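Local structure of universal stress protein (Archaeoglobus fulgidus, 3LOQ) at residues A[127-132]-A[155-160]. The protein belongs to the universal stress protein A family and binds adenosine monophosphate, though its cellular role has not been established. Residues are numbered along the deposited sequence; the frame is centred on the assembly and turned at random.
With AMP (adenosine monophosphate), chain C.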
ATOM      1  N   ILE A 127       5.407  -3.935   0.895  1.00 42.33           N
ATOM      2  CA  ILE A 127       5.482  -3.652  -0.520  1.00 37.03           C
ATOM      3  C   ILE A 127       4.909  -2.272  -0.771  1.00 40.80           C
ATOM      4  O   ILE A 127       3.819  -1.952  -0.286  1.00 41.32           O
ATOM      5  CB  ILE A 127       4.679  -4.692  -1.314  1.00 33.71           C
ATOM      6  CG1 ILE A 127       5.170  -6.100  -0.966  1.00 35.99           C
ATOM      7  CG2 ILE A 127       4.823  -4.465  -2.784  1.00 31.95           C
ATOM      8  CD1 ILE A 127       4.318  -7.223  -1.544  1.00 30.80           C
ATOM      9  N   ALA A 128       5.651  -1.450  -1.512  1.00 33.78           N
ATOM     10  CA  ALA A 128       5.161  -0.149  -1.952  1.00 31.45           C
ATOM     11  C   ALA A 128       5.151  -0.185  -3.454  1.00 35.18           C
ATOM     12  O   ALA A 128       6.180  -0.449  -4.074  1.00 41.55           O
ATOM     13  CB  ALA A 128       6.076   0.963  -1.455  1.00 35.42           C
HETATM   14  N   MSE A 129       3.995   0.046  -4.061  1.00 36.60           N
HETATM   15  CA  MSE A 129       3.909  -0.108  -5.502  1.00 30.70           C
HETATM   16  C   MSE A 129       2.913   0.870  -6.091  1.00 34.89           C
HETATM   17  O   MSE A 129       2.157   1.501  -5.356  1.00 37.41           O
HETATM   18  CB  MSE A 129       3.554  -1.545  -5.875  1.00 27.87           C
HETATM   19  CG  MSE A 129       2.134  -1.955  -5.487  1.00 35.60           C
HETATM   20 SE   MSE A 129       1.849  -3.886  -5.723  0.85 45.83          SE
HETATM   21  CE  MSE A 129       2.081  -4.035  -7.654  1.00 33.73           C
ATOM     22  N   GLY A 130       2.939   1.010  -7.415  1.00 35.11           N
ATOM     23  CA  GLY A 130       2.011   1.878  -8.116  1.00 36.42           C
ATOM     24  C   GLY A 130       0.777   1.116  -8.571  1.00 37.66           C
ATOM     25  O   GLY A 130       0.628  -0.074  -8.298  1.00 31.65           O
ATOM     26  N   SER A 131      -0.117   1.817  -9.252  1.00 35.22           N
ATOM     27  CA  SER A 131      -1.252   1.203  -9.908  1.00 37.84           C
ATOM     28  C   SER A 131      -1.670   2.152 -11.029  1.00 41.13           C
ATOM     29  O   SER A 131      -1.560   3.370 -10.888  1.00 42.89           O
ATOM     30  CB  SER A 131      -2.396   1.015  -8.920  1.00 33.48           C
ATOM     31  OG  SER A 131      -3.617   0.754  -9.600  1.00 33.04           O
ATOM     32  N   ARG A 132      -2.148   1.619 -12.144  1.00 38.36           N
ATOM     33  CA  ARG A 132      -2.548   2.508 -13.225  1.00 36.52           C
ATOM     34  C   ARG A 132      -3.960   3.061 -12.993  1.00 34.16           C
ATOM     35  O   ARG A 132      -4.492   3.822 -13.806  1.00 37.00           O
ATOM     36  CB  ARG A 132      -2.369   1.855 -14.604  1.00 41.67           C
ATOM     37  CG  ARG A 132      -3.217   0.640 -14.837  1.00 54.85           C
ATOM     38  CD  ARG A 132      -2.762  -0.138 -16.068  1.00 59.28           C
ATOM     39  NE  ARG A 132      -3.847  -0.994 -16.546  1.00 67.93           N
ATOM     40  CZ  ARG A 132      -4.231  -2.126 -15.952  1.00 66.28           C
ATOM     41  NH1 ARG A 132      -3.600  -2.545 -14.858  1.00 57.47           N
ATOM     42  NH2 ARG A 132      -5.245  -2.838 -16.452  1.00 57.61           N
ATOM     43  N   VAL A 155       2.623  -9.542   3.657  1.00 40.92           N
ATOM     44  CA  VAL A 155       3.110  -8.279   4.199  1.00 41.60           C
ATOM     45  C   VAL A 155       2.188  -7.160   3.719  1.00 40.08           C
ATOM     46  O   VAL A 155       1.428  -7.349   2.760  1.00 36.09           O
ATOM     47  CB  VAL A 155       4.550  -7.998   3.733  1.00 46.16           C
ATOM     48  CG1 VAL A 155       5.489  -9.102   4.233  1.00 43.75           C
ATOM     49  CG2 VAL A 155       4.604  -7.894   2.202  1.00 39.38           C
ATOM     50  N   PRO A 156       2.232  -5.995   4.385  1.00 33.47           N
ATOM     51  CA  PRO A 156       1.367  -4.911   3.935  1.00 30.29           C
ATOM     52  C   PRO A 156       1.754  -4.437   2.545  1.00 32.21           C
ATOM     53  O   PRO A 156       2.903  -4.585   2.125  1.00 34.67           O
ATOM     54  CB  PRO A 156       1.626  -3.808   4.958  1.00 35.57           C
ATOM     55  CG  PRO A 156       2.142  -4.513   6.153  1.00 32.82           C
ATOM     56  CD  PRO A 156       2.968  -5.629   5.607  1.00 36.42           C
ATOM     57  N   VAL A 157       0.775  -3.879   1.847  1.00 30.31           N
ATOM     58  CA  VAL A 157       0.930  -3.387   0.487  1.00 31.23           C
ATOM     59  C   VAL A 157       0.456  -1.942   0.468  1.00 35.89           C
ATOM     60  O   VAL A 157      -0.673  -1.654   0.857  1.00 38.86           O
ATOM     61  CB  VAL A 157       0.082  -4.211  -0.495  1.00 31.49           C
ATOM     62  CG1 VAL A 157       0.231  -3.679  -1.901  1.00 27.34           C
ATOM     63  CG2 VAL A 157       0.477  -5.709  -0.413  1.00 28.12           C
ATOM     64  N   TYR A 158       1.321  -1.039   0.009  1.00 27.58           N
ATOM     65  CA  TYR A 158       1.060   0.391   0.057  1.00 28.48           C
ATOM     66  C   TYR A 158       0.969   0.899  -1.384  1.00 34.76           C
ATOM     67  O   TYR A 158       1.961   0.862  -2.116  1.00 33.90           O
ATOM     68  CB  TYR A 158       2.219   1.077   0.804  1.00 31.69           C
ATOM     69  CG  TYR A 158       1.872   2.342   1.568  1.00 30.65           C
ATOM     70  CD1 TYR A 158       2.715   2.816   2.572  1.00 38.15           C
ATOM     71  CD2 TYR A 158       0.715   3.064   1.287  1.00 29.42           C
ATOM     72  CE1 TYR A 158       2.414   3.978   3.276  1.00 36.14           C
ATOM     73  CE2 TYR A 158       0.398   4.213   1.985  1.00 29.94           C
ATOM     74  CZ  TYR A 158       1.258   4.671   2.975  1.00 35.44           C
ATOM     75  OH  TYR A 158       0.956   5.821   3.667  1.00 38.84           O
ATOM     76  N   ILE A 159      -0.214   1.363  -1.796  1.00 38.77           N
ATOM     77  CA  ILE A 159      -0.449   1.777  -3.189  1.00 36.78           C
ATOM     78  C   ILE A 159      -0.315   3.300  -3.420  1.00 39.81           C
ATOM     79  O   ILE A 159      -0.998   4.099  -2.779  1.00 38.65           O
ATOM     80  CB  ILE A 159      -1.822   1.310  -3.702  1.00 38.44           C
ATOM     81  CG1 ILE A 159      -2.004  -0.203  -3.472  1.00 39.08           C
ATOM     82  CG2 ILE A 159      -1.968   1.617  -5.203  1.00 28.10           C
ATOM     83  CD1 ILE A 159      -1.085  -1.050  -4.314  1.00 32.39           C
ATOM     84  N   PHE A 160       0.571   3.680  -4.339  1.00 32.22           N
ATOM     85  CA  PHE A 160       0.826   5.075  -4.667  1.00 37.44           C
ATOM     86  C   PHE A 160       0.454   5.343  -6.123  1.00 37.56           C
ATOM     87  O   PHE A 160       0.869   4.591  -7.008  1.00 42.88           O
ATOM     88  CB  PHE A 160       2.302   5.386  -4.465  1.00 38.08           C
ATOM     89  CG  PHE A 160       2.732   5.361  -3.028  1.00 39.84           C
ATOM     90  CD1 PHE A 160       2.919   6.541  -2.333  1.00 35.60           C
ATOM     91  CD2 PHE A 160       2.943   4.154  -2.373  1.00 34.48           C
ATOM     92  CE1 PHE A 160       3.319   6.532  -1.017  1.00 38.95           C
ATOM     93  CE2 PHE A 160       3.332   4.135  -1.054  1.00 37.18           C
ATOM     94  CZ  PHE A 160       3.524   5.335  -0.369  1.00 41.11           C
TER
HETATM   95  P   AMP C 271      -1.715  -2.572 -12.009  1.00 38.57           P
HETATM   96  O1P AMP C 271      -2.745  -2.972 -10.985  1.00 42.00           O
HETATM   97  O2P AMP C 271      -1.202  -3.673 -12.920  1.00 44.35           O
HETATM   98  O3P AMP C 271      -2.052  -1.285 -12.724  1.00 43.75           O
HETATM   99  O5' AMP C 271      -0.423  -2.210 -11.112  1.00 39.07           O
HETATM  100  C5' AMP C 271       0.729  -1.682 -11.763  1.00 28.68           C
HETATM  101  C4' AMP C 271       1.902  -1.961 -10.862  1.00 34.28           C
HETATM  102  O4' AMP C 271       2.204  -3.358 -10.872  1.00 41.89           O
HETATM  103  C3' AMP C 271       3.164  -1.326 -11.383  1.00 42.36           C
HETATM  104  O3' AMP C 271       3.244  -0.001 -10.896  1.00 39.83           O
HETATM  105  C2' AMP C 271       4.233  -2.187 -10.760  1.00 43.31           C
HETATM  106  O2' AMP C 271       4.392  -1.732  -9.418  1.00 46.86           O
HETATM  107  C1' AMP C 271       3.610  -3.566 -10.726  1.00 36.93           C
HETATM  108  N9  AMP C 271       4.100  -4.319 -11.901  1.00 38.89           N
HETATM  109  C8  AMP C 271       3.405  -4.537 -13.034  1.00 39.11           C
HETATM  110  N7  AMP C 271       4.138  -5.257 -13.923  1.00 39.39           N
HETATM  111  C5  AMP C 271       5.334  -5.503 -13.346  1.00 36.90           C
HETATM  112  C6  AMP C 271       6.570  -6.205 -13.729  1.00 34.12           C
HETATM  113  N6  AMP C 271       6.674  -6.807 -14.933  1.00 39.51           N
HETATM  114  N1  AMP C 271       7.579  -6.234 -12.843  1.00 37.12           N
HETATM  115  C2  AMP C 271       7.485  -5.646 -11.637  1.00 40.63           C
HETATM  116  N3  AMP C 271       6.393  -4.994 -11.221  1.00 38.95           N
HETATM  117  C4  AMP C 271       5.302  -4.896 -12.014  1.00 38.33           C
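I127 and M129 of strand 127-130 pair in parallel with segment 155-160 through four backbone hydrogen bonds: I127 N to P156 O, Y158 N to I127 O, M129 N to Y158 O and F160 N to M129 O; strands 127-130 and 157-160 approach to 4.6 Å, their directions 26° apart. They are neighbours in the alpha/beta sheet of the universal stress protein fold, and the chain between them runs through helices 136-142 and 145-152, a beta-alpha-beta crossover.

One face carries I127, M129, V157 and I159, branched or flexible apolar side chains, the first three packing against helix 145-152. The side chains of I127 and V155 cross at about a right angle, I127 CG1 3.7 Å from V155 CG2. The selenomethionine M129 lies alongside I159, its CG 3.5 Å from I159 CD1, while SE rests 4.2 Å from V157 CG1. The bend at chi3 (-64°) carries CE away to the ribose, 3.3 Å from AMP O4', letting a single unbranched chain reach both core and nucleotide pocket. On the other face small A128 sets its CB near F160 CE2, and F160 CZ stands 3.8 Å above the centre of the Y158 ring; Y158 OH bonds T254.

Toward its C-terminal end segment 127-132 follows the nucleotide. G130 suits its place because a CB there would crowd AMP O3'. S131 CB packs on I159 CG2, and its OG bonds G133 N. R132, its NH2 held by G143 O, grips one phosphate oxygen twice: nearly straight (167°) from its backbone N, and through a more bent bond (143°) from NH1, at the guanidinium edge and 2.9 Å from AMP O3P.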